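Local coordinates for protein (R)-S-adenosyl-L-methionine hydrolase (Thermus thermophilus, PDB 2CW5) that hydrolyses S-adenosyl-L-methionine to adenosine and L-methionine as a homotrimer, and lacks the chlorinase and fluorinase activity of its halogenase relatives, at residues V80-R85 with D103-A108; G62-A67 with T87-D92; L192-G197 with V207-T212. All coordinates share one frame; numbering follows the deposited sequence.

Contact 1 (V80-R85 with D103-A108); sequences VAALGR and DPPRRA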
ATOM      1  N   VAL C  80     -11.390  23.047   0.750  1.00 25.33           N
ATOM      2  CA  VAL C  80     -10.859  24.136  -0.061  1.00 24.41           C
ATOM      3  C   VAL C  80      -9.783  23.777  -1.076  1.00 24.87           C
ATOM      4  O   VAL C  80      -9.239  22.673  -1.094  1.00 23.81           O
ATOM      5  CB  VAL C  80     -10.250  25.253   0.826  1.00 24.47           C
ATOM      6  CG1 VAL C  80     -11.301  25.811   1.770  1.00 24.32           C
ATOM      7  CG2 VAL C  80      -9.064  24.702   1.614  1.00 22.76           C
ATOM      8  N   ALA C  81      -9.503  24.754  -1.930  1.00 24.41           N
ATOM      9  CA  ALA C  81      -8.460  24.669  -2.932  1.00 22.40           C
ATOM     10  C   ALA C  81      -7.723  25.990  -2.709  1.00 25.01           C
ATOM     11  O   ALA C  81      -8.358  27.042  -2.611  1.00 23.08           O
ATOM     12  CB  ALA C  81      -9.053  24.626  -4.318  1.00 23.92           C
ATOM     13  N   ALA C  82      -6.401  25.930  -2.580  1.00 24.14           N
ATOM     14  CA  ALA C  82      -5.583  27.127  -2.375  1.00 23.74           C
ATOM     15  C   ALA C  82      -4.550  27.160  -3.495  1.00 24.75           C
ATOM     16  O   ALA C  82      -3.945  26.137  -3.816  1.00 23.97           O
ATOM     17  CB  ALA C  82      -4.899  27.075  -1.018  1.00 24.09           C
ATOM     18  N   LEU C  83      -4.344  28.334  -4.080  1.00 24.31           N
ATOM     19  CA  LEU C  83      -3.428  28.476  -5.206  1.00 26.73           C
ATOM     20  C   LEU C  83      -2.175  29.302  -4.930  1.00 24.85           C
ATOM     21  O   LEU C  83      -2.256  30.442  -4.474  1.00 26.05           O
ATOM     22  CB  LEU C  83      -4.175  29.102  -6.385  1.00 28.09           C
ATOM     23  CG  LEU C  83      -5.577  28.559  -6.688  1.00 33.20           C
ATOM     24  CD1 LEU C  83      -6.282  29.493  -7.665  1.00 33.50           C
ATOM     25  CD2 LEU C  83      -5.486  27.152  -7.256  1.00 32.52           C
ATOM     26  N   GLY C  84      -1.023  28.705  -5.220  1.00 24.61           N
ATOM     27  CA  GLY C  84       0.257  29.371  -5.052  1.00 25.03           C
ATOM     28  C   GLY C  84       1.097  28.884  -6.220  1.00 25.96           C
ATOM     29  O   GLY C  84       0.554  28.693  -7.312  1.00 24.40           O
ATOM     30  N   ARG C  85       2.398  28.690  -6.012  1.00 25.11           N
ATOM     31  CA  ARG C  85       3.261  28.178  -7.073  1.00 27.80           C
ATOM     32  C   ARG C  85       2.769  26.763  -7.364  1.00 26.42           C
ATOM     33  O   ARG C  85       2.893  26.256  -8.479  1.00 25.82           O
ATOM     34  CB  ARG C  85       4.731  28.128  -6.631  1.00 30.03           C
ATOM     35  CG  ARG C  85       5.345  29.477  -6.315  1.00 37.53           C
ATOM     36  CD  ARG C  85       6.851  29.479  -6.570  1.00 41.05           C
ATOM     37  NE  ARG C  85       7.584  28.535  -5.729  1.00 45.74           N
ATOM     38  CZ  ARG C  85       7.819  28.706  -4.431  1.00 48.06           C
ATOM     39  NH1 ARG C  85       7.379  29.790  -3.803  1.00 48.53           N
ATOM     40  NH2 ARG C  85       8.503  27.791  -3.757  1.00 49.17           N
ATOM     41  N   ASP C 103       5.353  27.986   0.176  1.00 23.88           N
ATOM     42  CA  ASP C 103       4.517  28.557  -0.880  1.00 23.18           C
ATOM     43  C   ASP C 103       3.171  29.062  -0.346  1.00 24.99           C
ATOM     44  O   ASP C 103       2.165  28.349  -0.377  1.00 24.70           O
ATOM     45  CB  ASP C 103       4.307  27.485  -1.963  1.00 22.76           C
ATOM     46  CG  ASP C 103       3.302  27.893  -3.024  1.00 25.08           C
ATOM     47  OD1 ASP C 103       3.323  29.062  -3.461  1.00 25.83           O
ATOM     48  OD2 ASP C 103       2.496  27.030  -3.438  1.00 22.88           O
ATOM     49  N   PRO C 104       3.143  30.302   0.168  1.00 24.73           N
ATOM     50  CA  PRO C 104       1.936  30.930   0.715  1.00 24.56           C
ATOM     51  C   PRO C 104       0.912  31.137  -0.398  1.00 25.95           C
ATOM     52  O   PRO C 104       1.199  31.796  -1.396  1.00 27.39           O
ATOM     53  CB  PRO C 104       2.452  32.264   1.261  1.00 23.83           C
ATOM     54  CG  PRO C 104       3.881  31.975   1.574  1.00 24.81           C
ATOM     55  CD  PRO C 104       4.326  31.144   0.410  1.00 24.38           C
ATOM     56  N   PRO C 105      -0.294  30.574  -0.247  1.00 27.12           N
ATOM     57  CA  PRO C 105      -1.307  30.742  -1.290  1.00 28.65           C
ATOM     58  C   PRO C 105      -1.746  32.187  -1.499  1.00 29.53           C
ATOM     59  O   PRO C 105      -1.755  32.993  -0.566  1.00 28.35           O
ATOM     60  CB  PRO C 105      -2.448  29.844  -0.813  1.00 28.19           C
ATOM     61  CG  PRO C 105      -2.308  29.878   0.667  1.00 29.57           C
ATOM     62  CD  PRO C 105      -0.813  29.760   0.866  1.00 26.98           C
ATOM     63  N   ARG C 106      -2.100  32.500  -2.739  1.00 31.35           N
ATOM     64  CA  ARG C 106      -2.552  33.836  -3.106  1.00 33.51           C
ATOM     65  C   ARG C 106      -4.079  33.865  -3.148  1.00 32.64           C
ATOM     66  O   ARG C 106      -4.695  34.890  -2.858  1.00 33.55           O
ATOM     67  CB  ARG C 106      -1.984  34.216  -4.475  1.00 36.93           C
ATOM     68  CG  ARG C 106      -0.466  34.277  -4.522  1.00 43.58           C
ATOM     69  CD  ARG C 106       0.067  35.566  -3.910  1.00 48.31           C
ATOM     70  NE  ARG C 106      -0.254  36.725  -4.741  1.00 52.81           N
ATOM     71  CZ  ARG C 106       0.115  37.973  -4.467  1.00 54.78           C
ATOM     72  NH1 ARG C 106       0.824  38.236  -3.376  1.00 56.21           N
ATOM     73  NH2 ARG C 106      -0.224  38.960  -5.288  1.00 55.05           N
ATOM     74  N   ARG C 107      -4.682  32.736  -3.511  1.00 30.93           N
ATOM     75  CA  ARG C 107      -6.138  32.628  -3.584  1.00 29.83           C
ATOM     76  C   ARG C 107      -6.634  31.291  -3.043  1.00 29.18           C
ATOM     77  O   ARG C 107      -5.927  30.290  -3.109  1.00 27.70           O
ATOM     78  CB  ARG C 107      -6.616  32.791  -5.032  1.00 30.75           C
ATOM     79  CG  ARG C 107      -6.427  34.188  -5.597  1.00 33.34           C
ATOM     80  CD  ARG C 107      -7.186  34.352  -6.902  1.00 35.83           C
ATOM     81  NE  ARG C 107      -6.655  33.505  -7.963  1.00 36.60           N
ATOM     82  CZ  ARG C 107      -7.279  33.282  -9.116  1.00 38.68           C
ATOM     83  NH1 ARG C 107      -8.458  33.844  -9.351  1.00 36.87           N
ATOM     84  NH2 ARG C 107      -6.727  32.498 -10.032  1.00 37.61           N
ATOM     85  N   ALA C 108      -7.851  31.286  -2.505  1.00 28.44           N
ATOM     86  CA  ALA C 108      -8.456  30.073  -1.960  1.00 27.26           C
ATOM     87  C   ALA C 108      -9.913  30.022  -2.403  1.00 28.97           C
ATOM     88  O   ALA C 108     -10.537  31.065  -2.615  1.00 27.95           O
ATOM     89  CB  ALA C 108      -8.370  30.074  -0.442  1.00 27.01           C
TER
HETATM   90  O   HOH W   1       4.931  31.188  -3.594  1.00 44.74           O
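A classic beta bulge marks the place where the antiparallel strands 79-83 and 107-110 of the N-terminal domain's mixed sheet part, with R106 and R107 both set opposite L83. The carbonyl of L83 is the pivot: L83 O takes a nearly straight bond from R106 N at 2.7 Å and a weak one from R107 N. In return L83 N donates to R107 O, also 2.7 Å, with 168° at the hydrogen. One pair further on, A82 and A108 form a non-hydrogen-bonded bridge, flanked by CA-H...O contacts from A82 CA to R107 O and from A108 CA to A81 O. On the face of A82, its methyl CB rests 3.7 Å from P105 CB, and both side chains touch W100 of helix 99-102. On the face of L83 and R107, L83 CD1 lies 3.9 Å from R107 NH2, obliquely to the guanidinium, and P151 lies against both residues.

Beyond the strands, D103 reaches across to the opposite turn. With CG anti to the backbone N (chi1 172°), its carboxylate swings toward G84 and R85, and OD1 accepts R85 N on its syn side at 2.7 Å, 28° out of the carboxylate plane. The other oxygen, OD2, is bonded to Y88 OH and W86 N. Cutting D103 back to an alanine is likely to leave the R85 and W86 amides and the Y88 hydroxyl without the carboxylate that ties them together. One face of the R85 guanidinium lies over D103 CB, offset toward its rim, while a water donates to D103 OD1 and accepts a weak bond from R85 NH1 at 2.8 Å.

Contact 2 (G62-A67 with T87-D92); sequences GAVVLA and TYVGPD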
ATOM      1  N   GLY C  62       3.205  24.195 -10.297  1.00 27.24           N
ATOM      2  CA  GLY C  62       1.829  24.090 -10.742  1.00 25.90           C
ATOM      3  C   GLY C  62       1.182  22.727 -10.546  1.00 25.63           C
ATOM      4  O   GLY C  62       0.044  22.511 -10.965  1.00 24.41           O
ATOM      5  N   ALA C  63       1.891  21.796  -9.923  1.00 24.73           N
ATOM      6  CA  ALA C  63       1.312  20.479  -9.683  1.00 22.08           C
ATOM      7  C   ALA C  63       0.136  20.638  -8.717  1.00 22.65           C
ATOM      8  O   ALA C  63       0.096  21.584  -7.924  1.00 21.48           O
ATOM      9  CB  ALA C  63       2.355  19.551  -9.081  1.00 23.51           C
ATOM     10  N   VAL C  64      -0.820  19.720  -8.793  1.00 20.34           N
ATOM     11  CA  VAL C  64      -1.982  19.740  -7.915  1.00 21.17           C
ATOM     12  C   VAL C  64      -1.712  18.789  -6.755  1.00 21.11           C
ATOM     13  O   VAL C  64      -1.577  17.581  -6.957  1.00 22.17           O
ATOM     14  CB  VAL C  64      -3.256  19.263  -8.654  1.00 23.26           C
ATOM     15  CG1 VAL C  64      -4.420  19.131  -7.671  1.00 23.49           C
ATOM     16  CG2 VAL C  64      -3.602  20.230  -9.770  1.00 25.16           C
ATOM     17  N   VAL C  65      -1.626  19.333  -5.547  1.00 18.68           N
ATOM     18  CA  VAL C  65      -1.372  18.526  -4.362  1.00 18.62           C
ATOM     19  C   VAL C  65      -2.689  18.223  -3.663  1.00 19.24           C
ATOM     20  O   VAL C  65      -3.275  19.094  -3.013  1.00 18.21           O
ATOM     21  CB  VAL C  65      -0.444  19.258  -3.363  1.00 21.15           C
ATOM     22  CG1 VAL C  65      -0.135  18.347  -2.172  1.00 22.87           C
ATOM     23  CG2 VAL C  65       0.838  19.685  -4.058  1.00 21.07           C
ATOM     24  N   LEU C  66      -3.157  16.991  -3.837  1.00 18.28           N
ATOM     25  CA  LEU C  66      -4.392  16.516  -3.236  1.00 18.92           C
ATOM     26  C   LEU C  66      -4.019  15.807  -1.940  1.00 19.72           C
ATOM     27  O   LEU C  66      -3.309  14.802  -1.954  1.00 18.10           O
ATOM     28  CB  LEU C  66      -5.093  15.545  -4.193  1.00 18.55           C
ATOM     29  CG  LEU C  66      -6.323  14.786  -3.688  1.00 21.79           C
ATOM     30  CD1 LEU C  66      -7.394  15.773  -3.261  1.00 20.95           C
ATOM     31  CD2 LEU C  66      -6.849  13.877  -4.792  1.00 22.06           C
ATOM     32  N   ALA C  67      -4.484  16.338  -0.816  1.00 17.88           N
ATOM     33  CA  ALA C  67      -4.164  15.738   0.472  1.00 20.29           C
ATOM     34  C   ALA C  67      -5.421  15.619   1.312  1.00 21.81           C
ATOM     35  O   ALA C  67      -6.050  16.623   1.642  1.00 22.78           O
ATOM     36  CB  ALA C  67      -3.116  16.577   1.197  1.00 19.32           C
ATOM     37  N   THR C  87      -0.637  23.998  -6.412  1.00 21.15           N
ATOM     38  CA  THR C  87      -2.055  24.081  -6.096  1.00 22.69           C
ATOM     39  C   THR C  87      -2.370  23.044  -5.032  1.00 23.05           C
ATOM     40  O   THR C  87      -1.866  21.922  -5.079  1.00 23.99           O
ATOM     41  CB  THR C  87      -2.895  23.847  -7.359  1.00 24.01           C
ATOM     42  OG1 THR C  87      -2.629  24.907  -8.289  1.00 21.71           O
ATOM     43  CG2 THR C  87      -4.394  23.818  -7.028  1.00 23.93           C
ATOM     44  N   TYR C  88      -3.199  23.424  -4.069  1.00 20.80           N
ATOM     45  CA  TYR C  88      -3.534  22.527  -2.971  1.00 21.57           C
ATOM     46  C   TYR C  88      -5.023  22.251  -2.905  1.00 20.18           C
ATOM     47  O   TYR C  88      -5.836  23.155  -3.083  1.00 20.07           O
ATOM     48  CB  TYR C  88      -3.064  23.148  -1.653  1.00 20.22           C
ATOM     49  CG  TYR C  88      -1.616  23.586  -1.689  1.00 22.55           C
ATOM     50  CD1 TYR C  88      -0.588  22.676  -1.462  1.00 23.98           C
ATOM     51  CD2 TYR C  88      -1.275  24.901  -2.013  1.00 22.18           C
ATOM     52  CE1 TYR C  88       0.751  23.059  -1.562  1.00 23.15           C
ATOM     53  CE2 TYR C  88       0.055  25.296  -2.119  1.00 23.16           C
ATOM     54  CZ  TYR C  88       1.065  24.369  -1.896  1.00 24.88           C
ATOM     55  OH  TYR C  88       2.386  24.740  -2.039  1.00 22.59           O
ATOM     56  N   VAL C  89      -5.370  20.994  -2.658  1.00 19.53           N
ATOM     57  CA  VAL C  89      -6.766  20.587  -2.555  1.00 20.68           C
ATOM     58  C   VAL C  89      -6.900  19.676  -1.346  1.00 21.18           C
ATOM     59  O   VAL C  89      -6.278  18.618  -1.279  1.00 19.52           O
ATOM     60  CB  VAL C  89      -7.225  19.829  -3.814  1.00 20.18           C
ATOM     61  CG1 VAL C  89      -8.671  19.349  -3.645  1.00 20.53           C
ATOM     62  CG2 VAL C  89      -7.095  20.726  -5.029  1.00 20.53           C
ATOM     63  N   GLY C  90      -7.705  20.099  -0.380  1.00 21.39           N
ATOM     64  CA  GLY C  90      -7.884  19.299   0.810  1.00 20.91           C
ATOM     65  C   GLY C  90      -8.660  20.055   1.868  1.00 21.13           C
ATOM     66  O   GLY C  90      -9.155  21.151   1.608  1.00 19.44           O
ATOM     67  N   PRO C  91      -8.790  19.483   3.072  1.00 21.74           N
ATOM     68  CA  PRO C  91      -9.512  20.096   4.191  1.00 23.59           C
ATOM     69  C   PRO C  91      -8.813  21.326   4.756  1.00 22.90           C
ATOM     70  O   PRO C  91      -7.586  21.382   4.834  1.00 21.71           O
ATOM     71  CB  PRO C  91      -9.593  18.963   5.206  1.00 24.54           C
ATOM     72  CG  PRO C  91      -8.299  18.227   4.960  1.00 21.93           C
ATOM     73  CD  PRO C  91      -8.269  18.159   3.450  1.00 21.34           C
ATOM     74  N   ASP C  92      -9.612  22.316   5.132  1.00 23.62           N
ATOM     75  CA  ASP C  92      -9.096  23.554   5.701  1.00 24.55           C
ATOM     76  C   ASP C  92      -8.933  23.327   7.200  1.00 24.26           C
ATOM     77  O   ASP C  92      -9.678  23.876   8.017  1.00 24.79           O
ATOM     78  CB  ASP C  92     -10.081  24.696   5.424  1.00 25.03           C
ATOM     79  CG  ASP C  92      -9.541  26.057   5.825  1.00 27.75           C
ATOM     80  OD1 ASP C  92      -8.305  26.227   5.896  1.00 25.82           O
ATOM     81  OD2 ASP C  92     -10.362  26.971   6.052  1.00 27.93           O
TER
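A trans first torsion in L66 (chi1 172°) aims its CG anti to the backbone N, and a turn at chi2 (59°) then brings L66 CD1 to V89 CG1 at 3.8 Å, this branch of V89 being likewise anti to its own nitrogen. The second branch, V89 CG2, lies beside the backbone N and meets V64 CG1, the two valines crossing at a slant. V64, L66, T87 and V89 thus occupy one face of a parallel strand pair, where F138 and L145 of helix 133-147 pack on it. On the other face V65 and Y88 run side by side in the same direction; V65 CB sits 3.9 Å from Y88 CD1, and the Y88 hydroxyl has D103 as its partner.

Between these faces runs a ladder of four backbone bonds: T87 N to A63 O, V65 N to T87 O, V89 N to V65 O and A67 N to V89 O. The V65 N to T87 O bond is short, at 2.6 Å. Past the ladder the chain turns at G90, and P91 CD closes on A67 O at 3.2 Å, with D70, a residue probably important for activity, beside the proline. Largely apolar on both faces, this buried pair joins four N-H and C=O groups between its strands, while V64 and L66 bond onward to strand 4-8, and it carries the chain to the edge of the probable active site.

Contact 3 (L192-G197 with V207-T212); sequences LRAPVG and VPVRRT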
ATOM      1  N   LEU C 192      15.732  24.454  13.358  1.00 25.05           N
ATOM      2  CA  LEU C 192      16.387  24.574  12.055  1.00 27.69           C
ATOM      3  C   LEU C 192      17.898  24.386  12.097  1.00 30.59           C
ATOM      4  O   LEU C 192      18.545  24.288  11.053  1.00 31.69           O
ATOM      5  CB  LEU C 192      16.062  25.935  11.439  1.00 24.32           C
ATOM      6  CG  LEU C 192      14.596  26.073  11.033  1.00 25.64           C
ATOM      7  CD1 LEU C 192      14.271  27.532  10.748  1.00 26.46           C
ATOM      8  CD2 LEU C 192      14.325  25.191   9.811  1.00 23.25           C
ATOM      9  N   ARG C 193      18.475  24.345  13.290  1.00 32.78           N
ATOM     10  CA  ARG C 193      19.912  24.153  13.364  1.00 36.93           C
ATOM     11  C   ARG C 193      20.301  23.039  14.327  1.00 37.90           C
ATOM     12  O   ARG C 193      19.600  22.761  15.302  1.00 38.02           O
ATOM     13  CB  ARG C 193      20.617  25.458  13.745  1.00 38.79           C
ATOM     14  CG  ARG C 193      20.716  25.730  15.229  1.00 44.88           C
ATOM     15  CD  ARG C 193      21.896  26.649  15.505  1.00 47.59           C
ATOM     16  NE  ARG C 193      22.212  26.733  16.927  1.00 50.19           N
ATOM     17  CZ  ARG C 193      23.300  27.319  17.415  1.00 51.46           C
ATOM     18  NH1 ARG C 193      24.182  27.874  16.592  1.00 52.18           N
ATOM     19  NH2 ARG C 193      23.510  27.348  18.726  1.00 51.54           N
ATOM     20  N   ALA C 194      21.423  22.396  14.029  1.00 38.46           N
ATOM     21  CA  ALA C 194      21.937  21.308  14.847  1.00 40.54           C
ATOM     22  C   ALA C 194      23.439  21.526  14.985  1.00 41.83           C
ATOM     23  O   ALA C 194      24.228  20.960  14.232  1.00 40.47           O
ATOM     24  CB  ALA C 194      21.652  19.968  14.172  1.00 42.62           C
ATOM     25  N   PRO C 195      23.847  22.349  15.964  1.00 43.87           N
ATOM     26  CA  PRO C 195      25.252  22.674  16.227  1.00 45.59           C
ATOM     27  C   PRO C 195      26.176  21.473  16.389  1.00 46.29           C
ATOM     28  O   PRO C 195      25.913  20.564  17.177  1.00 45.91           O
ATOM     29  CB  PRO C 195      25.172  23.531  17.491  1.00 45.87           C
ATOM     30  CG  PRO C 195      23.980  22.973  18.196  1.00 46.50           C
ATOM     31  CD  PRO C 195      22.990  22.826  17.064  1.00 45.10           C
ATOM     32  N   VAL C 196      27.263  21.485  15.625  1.00 48.49           N
ATOM     33  CA  VAL C 196      28.258  20.422  15.660  1.00 49.64           C
ATOM     34  C   VAL C 196      28.859  20.283  17.058  1.00 49.04           C
ATOM     35  O   VAL C 196      29.268  21.271  17.670  1.00 48.84           O
ATOM     36  CB  VAL C 196      29.398  20.699  14.651  1.00 50.82           C
ATOM     37  CG1 VAL C 196      28.872  20.577  13.229  1.00 51.38           C
ATOM     38  CG2 VAL C 196      29.967  22.095  14.878  1.00 50.44           C
ATOM     39  N   GLY C 197      28.896  19.052  17.558  1.00 49.47           N
ATOM     40  CA  GLY C 197      29.450  18.801  18.877  1.00 49.22           C
ATOM     41  C   GLY C 197      28.577  19.275  20.025  1.00 49.05           C
ATOM     42  O   GLY C 197      28.920  19.081  21.191  1.00 50.08           O
ATOM     43  N   VAL C 207      20.952  14.739  24.477  1.00 40.25           N
ATOM     44  CA  VAL C 207      21.344  13.985  23.294  1.00 39.38           C
ATOM     45  C   VAL C 207      22.401  14.732  22.485  1.00 40.56           C
ATOM     46  O   VAL C 207      22.236  15.907  22.166  1.00 38.88           O
ATOM     47  CB  VAL C 207      20.115  13.707  22.400  1.00 39.86           C
ATOM     48  CG1 VAL C 207      20.528  12.941  21.153  1.00 37.26           C
ATOM     49  CG2 VAL C 207      19.070  12.922  23.193  1.00 38.16           C
ATOM     50  N   PRO C 208      23.512  14.056  22.151  1.00 40.96           N
ATOM     51  CA  PRO C 208      24.577  14.691  21.374  1.00 41.25           C
ATOM     52  C   PRO C 208      24.211  14.856  19.903  1.00 40.80           C
ATOM     53  O   PRO C 208      23.567  13.992  19.309  1.00 40.00           O
ATOM     54  CB  PRO C 208      25.754  13.741  21.570  1.00 41.32           C
ATOM     55  CG  PRO C 208      25.077  12.409  21.635  1.00 41.30           C
ATOM     56  CD  PRO C 208      23.903  12.691  22.553  1.00 40.53           C
ATOM     57  N   VAL C 209      24.624  15.977  19.327  1.00 41.86           N
ATOM     58  CA  VAL C 209      24.367  16.257  17.926  1.00 44.15           C
ATOM     59  C   VAL C 209      25.584  15.788  17.139  1.00 46.90           C
ATOM     60  O   VAL C 209      26.717  16.064  17.526  1.00 46.72           O
ATOM     61  CB  VAL C 209      24.160  17.763  17.690  1.00 43.18           C
ATOM     62  CG1 VAL C 209      23.918  18.031  16.216  1.00 41.81           C
ATOM     63  CG2 VAL C 209      22.992  18.260  18.525  1.00 43.69           C
ATOM     64  N   ARG C 210      25.349  15.077  16.043  1.00 50.04           N
ATOM     65  CA  ARG C 210      26.438  14.569  15.219  1.00 54.43           C
ATOM     66  C   ARG C 210      26.115  14.650  13.732  1.00 56.62           C
ATOM     67  O   ARG C 210      24.983  14.940  13.347  1.00 56.79           O
ATOM     68  CB  ARG C 210      26.742  13.115  15.599  1.00 55.88           C
ATOM     69  CG  ARG C 210      27.384  12.944  16.970  1.00 58.73           C
ATOM     70  CD  ARG C 210      28.801  13.508  16.987  1.00 61.48           C
ATOM     71  NE  ARG C 210      29.480  13.293  18.265  1.00 63.00           N
ATOM     72  CZ  ARG C 210      29.167  13.915  19.398  1.00 63.65           C
ATOM     73  NH1 ARG C 210      28.182  14.799  19.424  1.00 64.35           N
ATOM     74  NH2 ARG C 210      29.845  13.651  20.506  1.00 63.80           N
ATOM     75  N   ARG C 211      27.124  14.400  12.901  1.00 58.87           N
ATOM     76  CA  ARG C 211      26.953  14.433  11.455  1.00 61.43           C
ATOM     77  C   ARG C 211      27.055  13.018  10.900  1.00 62.42           C
ATOM     78  O   ARG C 211      26.279  12.621  10.030  1.00 62.58           O
ATOM     79  CB  ARG C 211      28.022  15.311  10.802  1.00 62.57           C
ATOM     80  CG  ARG C 211      27.972  16.773  11.208  1.00 64.63           C
ATOM     81  CD  ARG C 211      28.812  17.618  10.263  1.00 67.13           C
ATOM     82  NE  ARG C 211      28.722  19.042  10.563  1.00 68.70           N
ATOM     83  CZ  ARG C 211      29.188  20.004   9.771  1.00 69.62           C
ATOM     84  NH1 ARG C 211      29.779  19.697   8.624  1.00 68.91           N
ATOM     85  NH2 ARG C 211      29.061  21.276  10.129  1.00 70.20           N
ATOM     86  N   THR C 212      28.025  12.265  11.409  1.00 63.14           N
ATOM     87  CA  THR C 212      28.235  10.888  10.982  1.00 63.99           C
ATOM     88  C   THR C 212      27.898   9.938  12.126  1.00 64.38           C
ATOM     89  O   THR C 212      28.073  10.276  13.297  1.00 64.09           O
ATOM     90  CB  THR C 212      29.695  10.653  10.543  1.00 63.94           C
ATOM     91  OG1 THR C 212      29.855   9.290  10.132  1.00 64.39           O
ATOM     92  CG2 THR C 212      30.653  10.955  11.687  1.00 64.28           C
TER
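Running almost at right angles, 92° apart end to end, the loop 194-197 and the chain at 209-211 meet beside strand 205-208 in the C-terminal domain. The nearest CA pair, G197 with V209, is still 5.8 Å apart, so the meeting is made by side chains and carbonyls with no strand pairing between the segments. G197 has positive phi (73°), a conformation that favours glycine, and the chain goes on from there to G198, which pairs with V209 through the backbone.

V209 is the buried residue at the centre. Its CG1, anti to the backbone N (chi1 179°), points into the loop and touches A194 CB at 3.6 Å, while the carbonyl oxygens of A194 and P195 also come against this valine: P195 O lies 3.3 Å from V209 CB. A223 of strand 221-225 packs on the same valine. The extended R211 chain crosses V196 obliquely and brings its guanidinium edge to V196 CG1, which lies 3.1 Å from R211 NE, unusually short and doubtful in detail. R210 folds back onto the carbonyl of the preceding residue, R210 NH1 donating to V209 O at 2.7 Å from above the carbonyl plane, with that oxygen nearly in the guanidinium plane; the same group passes obliquely near G197 CA.

Van der Waals contact therefore joins the two segments: V209 meets a methyl and two carbonyl oxygens, with the arginines at the exposed side and the G198 backbone bond just beyond. The side chain of A194 lies about 8 Å from that of E232, which probably binds the substrate.

How the contacts relate
From the N terminus, the chain leaves strand 64-68, passes through the antiparallel 79-83 and then runs along 87-89, parallel to 64-68, where contact 2 closes the first loop. Contact 1 opens within that loop, at 80-85, and closes beyond it at 103-108, so the two cross. Their centres are 9 Å apart in one mixed sheet, and strand 87-89, lying between 64-68 and 79-83, links them; the D103 to Y88 and R85 to G62 bonds join them directly. Contact 3 follows in series, closing a short loop around the hairpin 199-202 and 205-208 in the C-terminal domain, its centre about 34 Å from that of contact 2 and touching neither of the others.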